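Local structure of SalCYP truncation (Salinispora tropica, 7ABB) at residues P109-N114 / A345-A350; S120-V123 / E127-F130; L151-H156 / Q187-R192; V316-E321 / F325-N330. The protein is a truncated cytochrome P450, a mostly helical heme protein that carries heme c in its pocket. All coordinates share one frame; numbering follows the deposited sequence.

Contact 1: P109-N114 / A345-A350; sequences PAIRAN and AAYARA
I111 of helix 108-120 reaches across to the Y347 ring of helix 345-362. The family and the chain order suggest that these are the D and L helices of the cytochrome P450 fold. The isoleucine and tyrosine side chains cross at a slant. CD1 of I111 makes the closest contact, 3.7 Å from Y347 CE1. CG1 of I111, one carbon back, comes within 4.1 Å of Y347 OH. The torsions explain this reach. CG1 stands anti to the carbonyl carbon (chi1 -65°), and a nearly straight chi2 of 170° carries CD1 outward from helix 108-120. Y347 has CG anti to the backbone N, with chi1 at -158°, and its ring end comes nearer to the other helix than its base does.

The hydroxyl of Y347 is hydrogen-bonded to the backbone O of N142 on helix 130-147, which ties down the far end of the ring. The same helix packs on I111 through Y138 and N142, so this is a meeting of three helices. Next to Y347, A348 touches heme c. R112, one residue on from I111, forms salt bridges with E357 and E358, farther along helix 345-362. One turn on from Y347, the methyl CB of A350 lies 4.4 Å from I111 CD1.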
loop_
_atom_site.group_PDB
_atom_site.type_symbol
_atom_site.label_atom_id
_atom_site.label_comp_id
_atom_site.label_asym_id
_atom_site.label_seq_id
_atom_site.Cartn_x
_atom_site.Cartn_y
_atom_site.Cartn_z
ATOM N N PRO A 109 -7.319 10.277 16.667
ATOM C CA PRO A 109 -7.659 9.793 18.016
ATOM C C PRO A 109 -8.279 8.404 17.992
ATOM O O PRO A 109 -7.965 7.564 18.848
ATOM C CB PRO A 109 -8.589 10.890 18.547
ATOM C CG PRO A 109 -8.076 12.138 17.854
ATOM C CD PRO A 109 -7.789 11.659 16.462
ATOM N N ALA A 110 -9.131 8.114 17.000
ATOM C CA ALA A 110 -9.710 6.775 16.893
ATOM C C ALA A 110 -8.656 5.736 16.519
ATOM O O ALA A 110 -8.624 4.642 17.095
ATOM C CB ALA A 110 -10.859 6.794 15.875
ATOM N N ILE A 111 -7.780 6.067 15.573
ATOM C CA ILE A 111 -6.694 5.169 15.197
ATOM C C ILE A 111 -5.826 4.862 16.406
ATOM O O ILE A 111 -5.452 3.709 16.660
ATOM C CB ILE A 111 -5.860 5.801 14.074
ATOM C CG1 ILE A 111 -6.676 5.965 12.792
ATOM C CG2 ILE A 111 -4.602 4.963 13.829
ATOM C CD1 ILE A 111 -5.955 6.802 11.769
ATOM N N ARG A 112 -5.489 5.903 17.165
ATOM C CA ARG A 112 -4.622 5.744 18.327
ATOM C C ARG A 112 -5.266 4.869 19.392
ATOM O O ARG A 112 -4.612 3.992 19.974
ATOM C CB ARG A 112 -4.273 7.120 18.887
ATOM C CG ARG A 112 -3.176 7.062 19.953
ATOM C CD ARG A 112 -2.782 8.419 20.505
ATOM N NE ARG A 112 -2.279 9.259 19.440
ATOM C CZ ARG A 112 -1.111 9.115 18.817
ATOM N NH1 ARG A 112 -0.241 8.160 19.154
ATOM N NH2 ARG A 112 -0.808 9.947 17.829
ATOM N N ALA A 113 -6.551 5.106 19.679
ATOM C CA ALA A 113 -7.232 4.308 20.694
ATOM C C ALA A 113 -7.331 2.851 20.266
ATOM O O ALA A 113 -7.243 1.940 21.104
ATOM C CB ALA A 113 -8.616 4.879 20.973
ATOM N N ASN A 114 -7.529 2.632 18.963
ATOM C CA ASN A 114 -7.526 1.295 18.373
ATOM C C ASN A 114 -6.176 0.601 18.597
ATOM O O ASN A 114 -6.122 -0.493 19.179
ATOM C CB ASN A 114 -7.888 1.460 16.893
ATOM C CG ASN A 114 -7.828 0.195 16.065
ATOM O OD1 ASN A 114 -7.693 -0.923 16.545
ATOM N ND2 ASN A 114 -7.928 0.393 14.758
ATOM N N ALA A 345 -2.627 7.747 0.877
ATOM C CA ALA A 345 -1.277 7.940 1.397
ATOM C C ALA A 345 -1.279 8.587 2.785
ATOM O O ALA A 345 -0.568 8.129 3.687
ATOM C CB ALA A 345 -0.457 8.763 0.413
ATOM N N ALA A 346 -2.013 9.689 2.962
ATOM C CA ALA A 346 -2.048 10.348 4.265
ATOM C C ALA A 346 -2.586 9.402 5.327
ATOM O O ALA A 346 -2.103 9.390 6.471
ATOM C CB ALA A 346 -2.896 11.615 4.223
ATOM N N TYR A 347 -3.579 8.587 4.966
ATOM C CA TYR A 347 -4.201 7.705 5.958
ATOM C C TYR A 347 -3.253 6.574 6.322
ATOM O O TYR A 347 -3.166 6.190 7.494
ATOM C CB TYR A 347 -5.533 7.152 5.429
ATOM C CG TYR A 347 -6.482 6.684 6.514
ATOM C CD1 TYR A 347 -6.840 7.538 7.533
ATOM C CD2 TYR A 347 -7.044 5.424 6.479
ATOM C CE1 TYR A 347 -7.714 7.140 8.525
ATOM C CE2 TYR A 347 -7.933 5.011 7.470
ATOM C CZ TYR A 347 -8.255 5.879 8.490
ATOM O OH TYR A 347 -9.137 5.511 9.494
ATOM N N ALA A 348 -2.571 6.014 5.327
ATOM C CA ALA A 348 -1.571 4.978 5.590
ATOM C C ALA A 348 -0.468 5.509 6.493
ATOM O O ALA A 348 -0.082 4.853 7.469
ATOM C CB ALA A 348 -0.994 4.468 4.265
ATOM N N ARG A 349 0.064 6.692 6.184
ATOM C CA ARG A 349 1.081 7.312 7.028
ATOM C C ARG A 349 0.599 7.450 8.475
ATOM O O ARG A 349 1.341 7.160 9.424
ATOM C CB ARG A 349 1.456 8.675 6.468
ATOM C CG ARG A 349 2.359 8.628 5.254
ATOM C CD ARG A 349 2.540 10.005 4.680
ATOM N NE ARG A 349 3.679 9.993 3.775
ATOM C CZ ARG A 349 3.632 10.257 2.480
ATOM N NH1 ARG A 349 2.505 10.617 1.869
ATOM N NH2 ARG A 349 4.763 10.179 1.764
ATOM N N ALA A 350 -0.620 7.957 8.656
ATOM C CA ALA A 350 -1.145 8.138 10.013
ATOM C C ALA A 350 -1.251 6.802 10.729
ATOM O O ALA A 350 -0.924 6.696 11.919
ATOM C CB ALA A 350 -2.505 8.842 9.972
#

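Contact 2: S120-V123 / E127-F130; sequences SAFV and EVSF
F122 and V128 carry this contact through apolar packing of a ring against a branched side chain. V128 CG2 stands over one face of the F122 ring, 3.7 Å from its centroid and only 3° off the ring normal. This is a CH-pi contact, with the methyl almost exactly above the middle of the ring. The valine's CB and CG1 lie nearest the CD1-CE1 bond of the ring. V128 CB is 3.8 Å from F122 CD1, and V128 CG1 is 3.9 Å from F122 CE1. In F122, a chi1 of 56° sets CG between the backbone N and the carbonyl carbon and puts the ring on the valine's side, and a chi2 of 78° turns its face to V128. V128 CG2 is anti to the backbone N and projects onto that face.

The two residues lie on either side of a short connection in the chain. F122 follows helix 108-120, and V128 sits in strand 127-129. That strand pairs antiparallel with strand 385-387 near the C-terminus, a small two-stranded sheet of the P450 fold. V128 is backbone hydrogen-bonded to I386 in this pairing. W359 of helix 345-362 and W388 each touch both F122 and V128, so the ring and the valine belong to one buried apolar cluster.

Polar groups of the two segments bond elsewhere. The CB of E127 points away from segment 120-123, and its OE1 forms a salt bridge with R385 of the partner strand. S129 OG is hydrogen-bonded to D383 OD1, and V123 O accepts a bond from W388 NE1.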
loop_
_atom_site.group_PDB
_atom_site.type_symbol
_atom_site.label_atom_id
_atom_site.label_comp_id
_atom_site.label_asym_id
_atom_site.label_seq_id
_atom_site.Cartn_x
_atom_site.Cartn_y
_atom_site.Cartn_z
ATOM N N SER A 120 -2.432 -3.291 24.147
ATOM C CA SER A 120 -2.645 -3.556 25.565
ATOM C C SER A 120 -3.115 -4.977 25.812
ATOM O O SER A 120 -2.769 -5.573 26.840
ATOM C CB SER A 120 -3.676 -2.575 26.134
ATOM O OG SER A 120 -3.131 -1.288 26.291
ATOM N N ALA A 121 -3.885 -5.542 24.889
ATOM C CA ALA A 121 -4.482 -6.846 25.131
ATOM C C ALA A 121 -3.480 -7.988 25.025
ATOM O O ALA A 121 -3.787 -9.088 25.480
ATOM C CB ALA A 121 -5.635 -7.079 24.145
ATOM N N PHE A 122 -2.301 -7.769 24.435
ATOM C CA PHE A 122 -1.302 -8.834 24.368
ATOM C C PHE A 122 0.048 -8.491 24.981
ATOM O O PHE A 122 0.918 -9.361 24.988
ATOM C CB PHE A 122 -1.087 -9.339 22.931
ATOM C CG PHE A 122 -0.710 -8.294 21.917
ATOM C CD1 PHE A 122 0.585 -7.796 21.827
ATOM C CD2 PHE A 122 -1.637 -7.862 20.981
ATOM C CE1 PHE A 122 0.928 -6.847 20.852
ATOM C CE2 PHE A 122 -1.313 -6.931 20.024
ATOM C CZ PHE A 122 -0.037 -6.416 19.938
ATOM N N VAL A 123 0.237 -7.295 25.548
ATOM C CA VAL A 123 1.530 -6.943 26.148
ATOM C C VAL A 123 1.994 -8.006 27.141
ATOM O O VAL A 123 3.189 -8.323 27.217
ATOM C CB VAL A 123 1.472 -5.563 26.832
ATOM C CG1 VAL A 123 2.766 -5.287 27.583
ATOM C CG2 VAL A 123 1.285 -4.485 25.841
ATOM N N GLU A 127 4.762 -12.177 23.542
ATOM C CA GLU A 127 4.877 -12.562 22.141
ATOM C C GLU A 127 3.574 -12.232 21.437
ATOM O O GLU A 127 2.508 -12.170 22.059
ATOM C CB GLU A 127 5.186 -14.057 21.950
ATOM C CG GLU A 127 4.051 -14.958 22.325
ATOM C CD GLU A 127 4.258 -16.432 22.056
ATOM O OE1 GLU A 127 5.383 -16.906 21.709
ATOM O OE2 GLU A 127 3.279 -17.177 22.282
ATOM N N VAL A 128 3.675 -12.049 20.125
ATOM C CA VAL A 128 2.507 -11.860 19.280
ATOM C C VAL A 128 2.872 -12.243 17.853
ATOM O O VAL A 128 4.026 -12.107 17.432
ATOM C CB VAL A 128 2.005 -10.397 19.370
ATOM C CG1 VAL A 128 2.967 -9.416 18.706
ATOM C CG2 VAL A 128 0.584 -10.263 18.762
ATOM N N SER A 129 1.872 -12.699 17.098
ATOM C CA SER A 129 1.989 -12.806 15.649
ATOM C C SER A 129 1.533 -11.452 15.116
ATOM O O SER A 129 0.332 -11.145 15.064
ATOM C CB SER A 129 1.174 -13.977 15.111
ATOM O OG SER A 129 1.198 -13.989 13.681
ATOM N N PHE A 130 2.506 -10.619 14.759
ATOM C CA PHE A 130 2.277 -9.184 14.634
ATOM C C PHE A 130 1.169 -8.868 13.632
ATOM O O PHE A 130 0.265 -8.073 13.921
ATOM C CB PHE A 130 3.579 -8.497 14.234
ATOM C CG PHE A 130 3.457 -7.022 14.028
ATOM C CD1 PHE A 130 3.606 -6.139 15.081
ATOM C CD2 PHE A 130 3.182 -6.501 12.765
ATOM C CE1 PHE A 130 3.484 -4.769 14.894
ATOM C CE2 PHE A 130 3.098 -5.136 12.572
ATOM C CZ PHE A 130 3.243 -4.267 13.629
#

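Contact 3: L151-H156 / Q187-R192; sequences LADLDH and QEYVRR
Y189 OH donates a hydrogen bond to D153 OD2 at 2.7 Å. The tyrosine comes from helix 182-199, and the aspartate sits just before helix 154-165. The hydroxyl uses the anti lone pair of OD2, the one that faces away from the other oxygen. The carboxylate stands at the edge of the Y189 ring, with CG near the ring plane. Its own plane is turned 90° from the ring. Held by the hydroxyl, D153 OD2 also lies 3.3 Å from Y189 CE1, at the ring edge. Y189 has CG anti to its backbone N (chi1 -178°), which extends the ring straight out from its helix toward the aspartate.

H156 lies one helical turn beyond D153 and passes alongside the tyrosine, running the other way. Its ND1 is 4.1 Å from Y189 CD1, a looser contact. W149 meets the Y189 ring edge-to-face, and the H156 ring meets F177. The two helices probably correspond to the F and G helices of the P450 fold, and the bond joins the start of the first to the middle of the second.

A second polar group lies within helix 182-199. E188 OE2 takes a bond from R191 NH2 at 2.6 Å, with an N-H...O angle of 165°. E188 OE1 lies over the face of the R192 guanidinium, a long 3.7 Å from R192 NH2, so only charges attract.

The phenol bond would help stabilise a negative charge on D153. The nearby start of helix 154-165 probably favours the same ionised form.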
loop_
_atom_site.group_PDB
_atom_site.type_symbol
_atom_site.label_atom_id
_atom_site.label_comp_id
_atom_site.label_asym_id
_atom_site.label_seq_id
_atom_site.Cartn_x
_atom_site.Cartn_y
_atom_site.Cartn_z
ATOM N N LEU A 151 -18.599 -1.226 11.935
ATOM C CA LEU A 151 -17.519 -1.961 12.586
ATOM C C LEU A 151 -17.950 -3.329 13.103
ATOM O O LEU A 151 -17.080 -4.185 13.305
ATOM C CB LEU A 151 -16.914 -1.124 13.713
ATOM C CG LEU A 151 -16.019 0.034 13.231
ATOM C CD1 LEU A 151 -15.472 0.826 14.406
ATOM C CD2 LEU A 151 -14.844 -0.423 12.336
ATOM N N ALA A 152 -19.251 -3.576 13.273
ATOM C CA ALA A 152 -19.708 -4.921 13.594
ATOM C C ALA A 152 -19.331 -5.937 12.524
ATOM O O ALA A 152 -19.310 -7.135 12.815
ATOM C CB ALA A 152 -21.227 -4.928 13.803
ATOM N N ASP A 153 -19.017 -5.495 11.301
ATOM C CA ASP A 153 -18.696 -6.404 10.206
ATOM C C ASP A 153 -17.210 -6.735 10.119
ATOM O O ASP A 153 -16.799 -7.406 9.169
ATOM C CB ASP A 153 -19.139 -5.812 8.862
ATOM C CG ASP A 153 -20.629 -5.528 8.798
ATOM O OD1 ASP A 153 -21.420 -6.185 9.519
ATOM O OD2 ASP A 153 -21.016 -4.641 8.002
ATOM N N LEU A 154 -16.402 -6.294 11.089
ATOM C CA LEU A 154 -14.954 -6.458 10.982
ATOM C C LEU A 154 -14.558 -7.927 10.857
ATOM O O LEU A 154 -13.717 -8.284 10.025
ATOM C CB LEU A 154 -14.266 -5.820 12.187
ATOM C CG LEU A 154 -12.730 -5.768 12.129
ATOM C CD1 LEU A 154 -12.233 -4.662 13.028
ATOM C CD2 LEU A 154 -12.082 -7.090 12.514
ATOM N N ASP A 155 -15.107 -8.789 11.715
ATOM C CA ASP A 155 -14.719 -10.194 11.657
ATOM C C ASP A 155 -15.053 -10.789 10.296
ATOM O O ASP A 155 -14.268 -11.567 9.743
ATOM C CB ASP A 155 -15.399 -10.982 12.781
ATOM C CG ASP A 155 -14.865 -10.623 14.167
ATOM O OD1 ASP A 155 -13.677 -10.271 14.287
ATOM O OD2 ASP A 155 -15.643 -10.703 15.144
ATOM N N HIS A 156 -16.196 -10.404 9.721
ATOM C CA HIS A 156 -16.571 -10.903 8.404
ATOM C C HIS A 156 -15.574 -10.441 7.349
ATOM O O HIS A 156 -15.072 -11.240 6.551
ATOM C CB HIS A 156 -17.983 -10.428 8.061
ATOM C CG HIS A 156 -18.517 -10.979 6.776
ATOM N ND1 HIS A 156 -18.661 -10.212 5.637
ATOM C CD2 HIS A 156 -18.965 -12.216 6.455
ATOM C CE1 HIS A 156 -19.172 -10.956 4.672
ATOM N NE2 HIS A 156 -19.359 -12.176 5.139
ATOM N N GLN A 187 -18.051 -8.917 -3.044
ATOM C CA GLN A 187 -18.990 -8.274 -3.959
ATOM C C GLN A 187 -20.382 -8.193 -3.352
ATOM O O GLN A 187 -21.060 -7.167 -3.475
ATOM C CB GLN A 187 -19.031 -9.027 -5.283
ATOM C CG GLN A 187 -17.739 -8.945 -6.049
ATOM C CD GLN A 187 -17.835 -9.621 -7.397
ATOM O OE1 GLN A 187 -18.082 -10.823 -7.486
ATOM N NE2 GLN A 187 -17.650 -8.849 -8.456
ATOM N N GLU A 188 -20.828 -9.267 -2.693
ATOM C CA GLU A 188 -22.125 -9.233 -2.024
ATOM C C GLU A 188 -22.119 -8.208 -0.899
ATOM O O GLU A 188 -23.098 -7.479 -0.703
ATOM C CB GLU A 188 -22.480 -10.618 -1.481
ATOM C CG GLU A 188 -23.384 -11.433 -2.383
ATOM C CD GLU A 188 -24.814 -10.909 -2.414
ATOM O OE1 GLU A 188 -25.240 -10.256 -1.438
ATOM O OE2 GLU A 188 -25.512 -11.152 -3.421
ATOM N N TYR A 189 -21.014 -8.134 -0.155
ATOM C CA TYR A 189 -20.928 -7.182 0.946
ATOM C C TYR A 189 -21.099 -5.746 0.458
ATOM O O TYR A 189 -21.887 -4.981 1.021
ATOM C CB TYR A 189 -19.602 -7.343 1.688
ATOM C CG TYR A 189 -19.514 -6.400 2.857
ATOM C CD1 TYR A 189 -20.081 -6.729 4.078
ATOM C CD2 TYR A 189 -18.899 -5.168 2.733
ATOM C CE1 TYR A 189 -20.013 -5.867 5.144
ATOM C CE2 TYR A 189 -18.816 -4.301 3.810
ATOM C CZ TYR A 189 -19.392 -4.656 5.007
ATOM O OH TYR A 189 -19.320 -3.790 6.067
ATOM N N VAL A 190 -20.374 -5.354 -0.594
ATOM C CA VAL A 190 -20.486 -3.968 -1.054
ATOM C C VAL A 190 -21.867 -3.696 -1.644
ATOM O O VAL A 190 -22.385 -2.582 -1.514
ATOM C CB VAL A 190 -19.381 -3.596 -2.062
ATOM C CG1 VAL A 190 -17.990 -3.811 -1.452
ATOM C CG2 VAL A 190 -19.544 -4.349 -3.359
ATOM N N ARG A 191 -22.485 -4.694 -2.294
ATOM C CA ARG A 191 -23.860 -4.541 -2.768
ATOM C C ARG A 191 -24.802 -4.280 -1.605
ATOM O O ARG A 191 -25.673 -3.404 -1.677
ATOM C CB ARG A 191 -24.303 -5.796 -3.517
ATOM C CG ARG A 191 -23.858 -5.853 -4.946
ATOM C CD ARG A 191 -24.793 -6.712 -5.780
ATOM N NE ARG A 191 -24.764 -8.110 -5.359
ATOM C CZ ARG A 191 -23.842 -8.988 -5.741
ATOM N NH1 ARG A 191 -22.865 -8.622 -6.559
ATOM N NH2 ARG A 191 -23.896 -10.237 -5.303
ATOM N N ARG A 192 -24.640 -5.041 -0.522
ATOM C CA ARG A 192 -25.478 -4.843 0.653
ATOM C C ARG A 192 -25.215 -3.488 1.302
ATOM O O ARG A 192 -26.151 -2.859 1.812
ATOM C CB ARG A 192 -25.262 -5.981 1.654
ATOM C CG ARG A 192 -25.890 -7.327 1.259
ATOM C CD ARG A 192 -25.708 -8.357 2.380
ATOM N NE ARG A 192 -26.547 -9.552 2.228
ATOM C CZ ARG A 192 -26.100 -10.806 2.124
ATOM N NH1 ARG A 192 -26.969 -11.807 2.002
ATOM N NH2 ARG A 192 -24.799 -11.082 2.148
#

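Contact 4: V316-E321 / F325-N330; sequences VFPEPE and FDREQN
R327 NH1 donates to P318 O at 2.8 Å, with an N-H...O angle of 165°. R327 NH2 donates to E319 O at 3.0 Å and more weakly to P318 O at 3.4 Å. One guanidinium thus grips two successive carbonyls of the loop, and P318 O takes two N-H groups. Both oxygens lie at the guanidinium edge, near its plane. NH1 is somewhat tilted from the carbonyl plane of P318, whereas NH2 sits well above that of E319. A bend at chi3 (-67°) turns the group onto these carbonyls. NH2 also bonds to R322 O.

R327 NE forms a salt bridge with E274 of helix 268-278, and R277 of that helix donates to P320 O. E274 and R277 fit the ExxR motif of P450s, and R327 fits the second arginine of the E-R-R triad, in the meander before the heme-binding loop. The R327-E274 salt bridge ties this loop to the helix, as in that triad.

F317 spans from R327 to N330. Its CB is 3.9 Å from R327 NH1. Its ring reaches N330, with F317 CE1 3.6 Å from N330 OD1 and the ring and amide planes 83° apart. F317 CD1 lies 4.1 Å from Q329 O.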
loop_
_atom_site.group_PDB
_atom_site.type_symbol
_atom_site.label_atom_id
_atom_site.label_comp_id
_atom_site.label_asym_id
_atom_site.label_seq_id
_atom_site.Cartn_x
_atom_site.Cartn_y
_atom_site.Cartn_z
ATOM N N VAL A 316 19.952 8.494 -7.064
ATOM C CA VAL A 316 19.104 9.372 -6.275
ATOM C C VAL A 316 19.210 9.088 -4.780
ATOM O O VAL A 316 19.138 10.016 -3.966
ATOM C CB VAL A 316 17.642 9.246 -6.748
ATOM C CG1 VAL A 316 16.702 10.070 -5.871
ATOM C CG2 VAL A 316 17.535 9.686 -8.197
ATOM N N PHE A 317 19.370 7.815 -4.397
ATOM C CA PHE A 317 19.403 7.401 -2.996
ATOM C C PHE A 317 20.728 6.705 -2.711
ATOM O O PHE A 317 20.831 5.470 -2.806
ATOM C CB PHE A 317 18.232 6.479 -2.662
ATOM C CG PHE A 317 16.888 7.009 -3.046
ATOM C CD1 PHE A 317 16.148 7.765 -2.155
ATOM C CD2 PHE A 317 16.339 6.702 -4.271
ATOM C CE1 PHE A 317 14.905 8.239 -2.480
ATOM C CE2 PHE A 317 15.080 7.176 -4.612
ATOM C CZ PHE A 317 14.358 7.933 -3.698
ATOM N N PRO A 318 21.774 7.457 -2.407
ATOM C CA PRO A 318 23.075 6.827 -2.147
ATOM C C PRO A 318 22.995 5.843 -0.987
ATOM O O PRO A 318 22.267 6.049 -0.013
ATOM C CB PRO A 318 23.983 8.015 -1.826
ATOM C CG PRO A 318 23.282 9.213 -2.364
ATOM C CD PRO A 318 21.818 8.916 -2.228
ATOM N N GLU A 319 23.765 4.765 -1.092
ATOM C CA GLU A 319 23.679 3.637 -0.166
ATOM C C GLU A 319 22.221 3.200 -0.015
ATOM O O GLU A 319 21.668 3.230 1.089
ATOM C CB GLU A 319 24.282 3.962 1.196
ATOM C CG GLU A 319 25.666 4.455 1.106
ATOM C CD GLU A 319 26.265 4.691 2.467
ATOM O OE1 GLU A 319 25.766 4.120 3.473
ATOM O OE2 GLU A 319 27.228 5.475 2.507
ATOM N N PRO A 320 21.552 2.829 -1.118
ATOM C CA PRO A 320 20.101 2.637 -1.059
ATOM C C PRO A 320 19.659 1.502 -0.164
ATOM O O PRO A 320 18.514 1.541 0.306
ATOM C CB PRO A 320 19.717 2.373 -2.518
ATOM C CG PRO A 320 20.949 1.848 -3.117
ATOM C CD PRO A 320 22.084 2.563 -2.470
ATOM N N GLU A 321 20.489 0.494 0.093
ATOM C CA GLU A 321 20.039 -0.600 0.936
ATOM C C GLU A 321 20.063 -0.239 2.409
ATOM O O GLU A 321 19.518 -0.995 3.219
ATOM C CB GLU A 321 20.887 -1.847 0.679
ATOM C CG GLU A 321 20.563 -2.487 -0.665
ATOM C CD GLU A 321 20.924 -3.958 -0.727
ATOM O OE1 GLU A 321 21.939 -4.351 -0.111
ATOM O OE2 GLU A 321 20.182 -4.722 -1.387
ATOM N N PHE A 325 17.572 6.928 8.976
ATOM C CA PHE A 325 16.525 7.867 9.354
ATOM C C PHE A 325 16.928 9.311 9.105
ATOM O O PHE A 325 16.052 10.183 9.015
ATOM C CB PHE A 325 16.166 7.735 10.831
ATOM C CG PHE A 325 15.589 6.404 11.223
ATOM C CD1 PHE A 325 15.102 5.510 10.295
ATOM C CD2 PHE A 325 15.552 6.062 12.550
ATOM C CE1 PHE A 325 14.566 4.282 10.707
ATOM C CE2 PHE A 325 15.024 4.839 12.976
ATOM C CZ PHE A 325 14.546 3.955 12.038
ATOM N N ASP A 326 18.231 9.583 9.023
ATOM C CA ASP A 326 18.753 10.920 8.780
ATOM C C ASP A 326 19.038 11.185 7.308
ATOM O O ASP A 326 19.660 12.198 6.988
ATOM C CB ASP A 326 20.011 11.123 9.624
ATOM C CG ASP A 326 19.715 11.014 11.107
ATOM O OD1 ASP A 326 18.763 11.669 11.568
ATOM O OD2 ASP A 326 20.436 10.279 11.818
ATOM N N ARG A 327 18.593 10.302 6.416
ATOM C CA ARG A 327 18.779 10.480 4.983
ATOM C C ARG A 327 18.328 11.877 4.569
ATOM O O ARG A 327 17.195 12.292 4.846
ATOM C CB ARG A 327 17.998 9.388 4.247
ATOM C CG ARG A 327 18.163 9.364 2.757
ATOM C CD ARG A 327 17.534 8.113 2.144
ATOM N NE ARG A 327 18.234 6.886 2.536
ATOM C CZ ARG A 327 19.305 6.406 1.906
ATOM N NH1 ARG A 327 19.824 7.055 0.868
ATOM N NH2 ARG A 327 19.881 5.287 2.313
ATOM N N GLU A 328 19.240 12.623 3.951
ATOM C CA GLU A 328 18.997 14.037 3.676
ATOM C C GLU A 328 18.019 14.238 2.525
ATOM O O GLU A 328 17.211 15.171 2.557
ATOM C CB GLU A 328 20.316 14.746 3.366
ATOM C CG GLU A 328 21.243 14.865 4.562
ATOM C CD GLU A 328 22.296 15.941 4.373
ATOM O OE1 GLU A 328 23.409 15.614 3.911
ATOM O OE2 GLU A 328 22.003 17.117 4.674
ATOM N N GLN A 329 18.087 13.392 1.501
ATOM C CA GLN A 329 17.224 13.491 0.329
ATOM C C GLN A 329 16.446 12.193 0.235
ATOM O O GLN A 329 17.009 11.147 -0.092
ATOM C CB GLN A 329 18.029 13.740 -0.947
ATOM C CG GLN A 329 18.832 15.033 -0.923
ATOM C CD GLN A 329 17.981 16.251 -0.603
ATOM O OE1 GLN A 329 16.849 16.371 -1.069
ATOM N NE2 GLN A 329 18.526 17.161 0.200
ATOM N N ASN A 330 15.153 12.245 0.515
ATOM C CA ASN A 330 14.314 11.055 0.432
ATOM C C ASN A 330 13.056 11.357 -0.371
ATOM O O ASN A 330 11.926 11.297 0.146
ATOM C CB ASN A 330 13.960 10.525 1.817
ATOM C CG ASN A 330 13.285 9.193 1.746
ATOM O OD1 ASN A 330 13.244 8.567 0.687
ATOM N ND2 ASN A 330 12.724 8.742 2.876
#

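The four contacts do not touch one another. Contact 1 closes the longest loop of the four. Contacts 2, 3 and 4 are nested inside it and follow in that order. Contacts 1 and 2 lie 19 Å apart between centres. Helix 108-120 runs from the first toward the second, and helix 345-362 supplies one side of contact 1 and covers contact 2 with W359. Contact 3 is 21 Å from contact 1 between centres, and helix 130-147 borders both. Contacts 3 and 4 are on opposite sides of the chain's centre, their own centres 42 Å apart. Contact 1 lies nearest the chain's centre of the four and reaches heme c through A348; the other three lie farther out in the P450 fold.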